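Side-chain contact in tyrosine recombinase XerH (Helicobacter pylori, PDB 5JK0), which cuts and rejoins DNA as a site-specific tyrosine recombinase and takes part in chromosome segregation: residues Lys196-Ala199 with Arg200-Leu204. Sequence-based numbering, arbitrary orientation.
Sequences KVRA and RNRLL. With nucleotides of chain H.
At the N-terminus of helix 198-211, in the catalytic domain, Val197 occupies the N-cap position and meets Arg200 and Asn201 one turn on, beside the DNA backbone. The carbonyl O of Val197 accepts the first i-to-i+4 hydrogen bond from Asn201 N (2.9 Å). Arg200 bends at chi3 (63°), and its NH2 comes to 3.4 Å from Val197 CG1, which lies oblique to the guanidinium. Two acceptors lie at the edge of that group, in its plane: Asn201 OD1 takes a hydrogen bond from Arg200 NE (3.0 Å), nearly in line with the amide C=O, and the phosphate oxygen OP2 of DG4 of chain H takes one from Arg200 NH2 (2.7 Å) and a weak one from NH1. Asn201, held at ND2 by Tyr288, and Cys277 O, which accepts from Arg200 NH1, thus probably set the rotation of the phosphate-binding group. On another side of the helix Arg198 NH2 sits 3.1 Å above the centre of the Arg202 guanidinium, the planes 31° apart. The Asp189 carboxylate, in a salt bridge with Arg202, probably offsets part of this like charge, and Asp189 O accepts from Arg198 NH1. The result is an arginine-phosphate contact with the DNA backbone at a helix N-terminus of the tyrosine recombinase catalytic domain.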
ATOM      1  N   LYS D 196      15.326   6.975 -51.086  1.00 61.42           N
ATOM      2  CA  LYS D 196      14.227   6.023 -51.187  1.00 60.50           C
ATOM      3  C   LYS D 196      13.354   6.003 -49.934  1.00 57.08           C
ATOM      4  O   LYS D 196      12.192   5.601 -49.990  1.00 56.46           O
ATOM      5  CB  LYS D 196      14.769   4.619 -51.463  1.00 60.58           C
ATOM      6  N   VAL D 197      13.911   6.432 -48.804  1.00 55.37           N
ATOM      7  CA  VAL D 197      13.190   6.348 -47.536  1.00 52.70           C
ATOM      8  C   VAL D 197      13.112   7.671 -46.776  1.00 52.09           C
ATOM      9  O   VAL D 197      12.438   7.754 -45.750  1.00 49.64           O
ATOM     10  CB  VAL D 197      13.830   5.301 -46.596  1.00 51.38           C
ATOM     11  CG1 VAL D 197      13.957   3.954 -47.295  1.00 53.23           C
ATOM     12  CG2 VAL D 197      15.184   5.785 -46.104  1.00 51.16           C
ATOM     13  N   ARG D 198      13.791   8.701 -47.271  1.00 54.09           N
ATOM     14  CA  ARG D 198      13.870   9.966 -46.542  1.00 53.87           C
ATOM     15  C   ARG D 198      12.515  10.663 -46.428  1.00 51.93           C
ATOM     16  O   ARG D 198      12.140  11.124 -45.351  1.00 49.48           O
ATOM     17  CB  ARG D 198      14.878  10.909 -47.200  1.00 57.18           C
ATOM     18  CG  ARG D 198      15.137  12.170 -46.394  1.00 58.81           C
ATOM     19  CD  ARG D 198      16.325  12.946 -46.932  1.00 64.04           C
ATOM     20  NE  ARG D 198      16.684  14.055 -46.054  1.00 66.26           N
ATOM     21  CZ  ARG D 198      16.239  15.298 -46.198  1.00 69.72           C
ATOM     22  NH1 ARG D 198      16.617  16.243 -45.348  1.00 70.01           N
ATOM     23  NH2 ARG D 198      15.417  15.599 -47.194  1.00 72.46           N
ATOM     24  N   ALA D 199      11.791  10.737 -47.538  1.00 54.11           N
ATOM     25  CA  ALA D 199      10.485  11.390 -47.556  1.00 54.17           C
ATOM     26  C   ALA D 199       9.490  10.665 -46.655  1.00 51.46           C
ATOM     27  O   ALA D 199       8.767  11.292 -45.881  1.00 50.19           O
ATOM     28  CB  ALA D 199       9.952  11.467 -48.980  1.00 57.74           C
ATOM     29  N   ARG D 200       9.467   9.341 -46.760  1.00 50.85           N
ATOM     30  CA  ARG D 200       8.539   8.517 -45.995  1.00 48.51           C
ATOM     31  C   ARG D 200       8.812   8.578 -44.495  1.00 45.76           C
ATOM     32  O   ARG D 200       7.897   8.772 -43.696  1.00 44.18           O
ATOM     33  CB  ARG D 200       8.608   7.065 -46.471  1.00 48.60           C
ATOM     34  CG  ARG D 200       7.697   6.114 -45.716  1.00 47.51           C
ATOM     35  CD  ARG D 200       8.044   4.672 -46.036  1.00 48.34           C
ATOM     36  NE  ARG D 200       9.398   4.337 -45.602  1.00 47.43           N
ATOM     37  CZ  ARG D 200      10.034   3.216 -45.926  1.00 47.41           C
ATOM     38  NH1 ARG D 200       9.440   2.314 -46.696  1.00 48.24           N
ATOM     39  NH2 ARG D 200      11.265   2.999 -45.483  1.00 46.85           N
ATOM     40  N   ASN D 201      10.075   8.406 -44.121  1.00 45.32           N
ATOM     41  CA  ASN D 201      10.453   8.344 -42.715  1.00 43.03           C
ATOM     42  C   ASN D 201      10.313   9.682 -41.997  1.00 42.94           C
ATOM     43  O   ASN D 201       9.883   9.727 -40.845  1.00 41.15           O
ATOM     44  CB  ASN D 201      11.885   7.828 -42.575  1.00 43.13           C
ATOM     45  CG  ASN D 201      12.028   6.385 -43.020  1.00 44.27           C
ATOM     46  OD1 ASN D 201      11.132   5.830 -43.656  1.00 45.64           O
ATOM     47  ND2 ASN D 201      13.158   5.772 -42.690  1.00 43.87           N
ATOM     48  N   ARG D 202      10.674  10.768 -42.673  1.00 45.03           N
ATOM     49  CA  ARG D 202      10.545  12.094 -42.081  1.00 45.76           C
ATOM     50  C   ARG D 202       9.083  12.424 -41.801  1.00 45.07           C
ATOM     51  O   ARG D 202       8.749  12.922 -40.728  1.00 44.31           O
ATOM     52  CB  ARG D 202      11.160  13.162 -42.986  1.00 49.64           C
ATOM     53  CG  ARG D 202      12.678  13.199 -42.957  1.00 52.09           C
ATOM     54  CD  ARG D 202      13.198  14.545 -43.427  1.00 56.48           C
ATOM     55  NE  ARG D 202      12.764  14.857 -44.785  1.00 61.05           N
ATOM     56  CZ  ARG D 202      12.872  16.058 -45.344  1.00 66.39           C
ATOM     57  NH1 ARG D 202      12.455  16.254 -46.587  1.00 69.12           N
ATOM     58  NH2 ARG D 202      13.397  17.064 -44.659  1.00 68.18           N
ATOM     59  N   LEU D 203       8.217  12.135 -42.767  1.00 46.04           N
ATOM     60  CA  LEU D 203       6.789  12.388 -42.613  1.00 45.98           C
ATOM     61  C   LEU D 203       6.194  11.541 -41.490  1.00 43.88           C
ATOM     62  O   LEU D 203       5.364  12.017 -40.720  1.00 44.30           O
ATOM     63  CB  LEU D 203       6.050  12.113 -43.926  1.00 47.84           C
ATOM     64  CG  LEU D 203       4.531  12.294 -43.904  1.00 48.81           C
ATOM     65  CD1 LEU D 203       4.158  13.718 -43.521  1.00 49.49           C
ATOM     66  CD2 LEU D 203       3.926  11.923 -45.249  1.00 50.62           C
ATOM     67  N   LEU D 204       6.632  10.289 -41.400  1.00 42.84           N
ATOM     68  CA  LEU D 204       6.126   9.363 -40.391  1.00 40.74           C
ATOM     69  C   LEU D 204       6.449   9.825 -38.974  1.00 39.72           C
ATOM     70  O   LEU D 204       5.576   9.851 -38.105  1.00 38.88           O
ATOM     71  CB  LEU D 204       6.700   7.962 -40.623  1.00 39.29           C
ATOM     72  CG  LEU D 204       6.362   6.896 -39.577  1.00 35.98           C
ATOM     73  CD1 LEU D 204       4.857   6.710 -39.463  1.00 35.79           C
ATOM     74  CD2 LEU D 204       7.042   5.578 -39.913  1.00 36.01           C
TER
ATOM     75  P    DG H   4      12.077  -0.847 -46.072  1.00 56.91           P
ATOM     76  OP1  DG H   4      11.057  -1.791 -46.577  1.00 57.60           O
ATOM     77  OP2  DG H   4      11.966   0.593 -46.395  1.00 59.59           O
ATOM     78  O5'  DG H   4      12.184  -0.987 -44.478  1.00 53.88           O
ATOM     79  C5'  DG H   4      11.373  -1.927 -43.773  1.00 52.00           C
ATOM     80  C4'  DG H   4      11.921  -3.339 -43.908  1.00 51.91           C
ATOM     81  O4'  DG H   4      13.348  -3.331 -43.689  1.00 50.61           O
ATOM     82  C3'  DG H   4      11.390  -4.330 -42.892  1.00 49.83           C
ATOM     83  O3'  DG H   4      10.150  -4.868 -43.334  1.00 52.24           O
ATOM     84  C2'  DG H   4      12.484  -5.396 -42.869  1.00 48.10           C
ATOM     85  C1'  DG H   4      13.754  -4.596 -43.197  1.00 48.46           C
ATOM     86  N9   DG H   4      14.641  -4.392 -42.052  1.00 45.91           N
ATOM     87  C8   DG H   4      15.118  -3.193 -41.578  1.00 45.87           C
ATOM     88  N7   DG H   4      15.900  -3.316 -40.542  1.00 43.53           N
ATOM     89  C5   DG H   4      15.948  -4.685 -40.311  1.00 42.30           C
ATOM     90  C6   DG H   4      16.640  -5.417 -39.316  1.00 41.69           C
ATOM     91  O6   DG H   4      17.369  -4.985 -38.413  1.00 42.21           O
ATOM     92  N1   DG H   4      16.419  -6.788 -39.438  1.00 40.92           N
ATOM     93  C2   DG H   4      15.630  -7.375 -40.398  1.00 42.19           C
ATOM     94  N2   DG H   4      15.538  -8.712 -40.354  1.00 41.62           N
ATOM     95  N3   DG H   4      14.978  -6.700 -41.337  1.00 44.05           N
ATOM     96  C4   DG H   4      15.181  -5.363 -41.233  1.00 44.00           C
TER
HETATM   97  O   HOH W   1      10.655   8.029 -49.571  1.00 36.72           O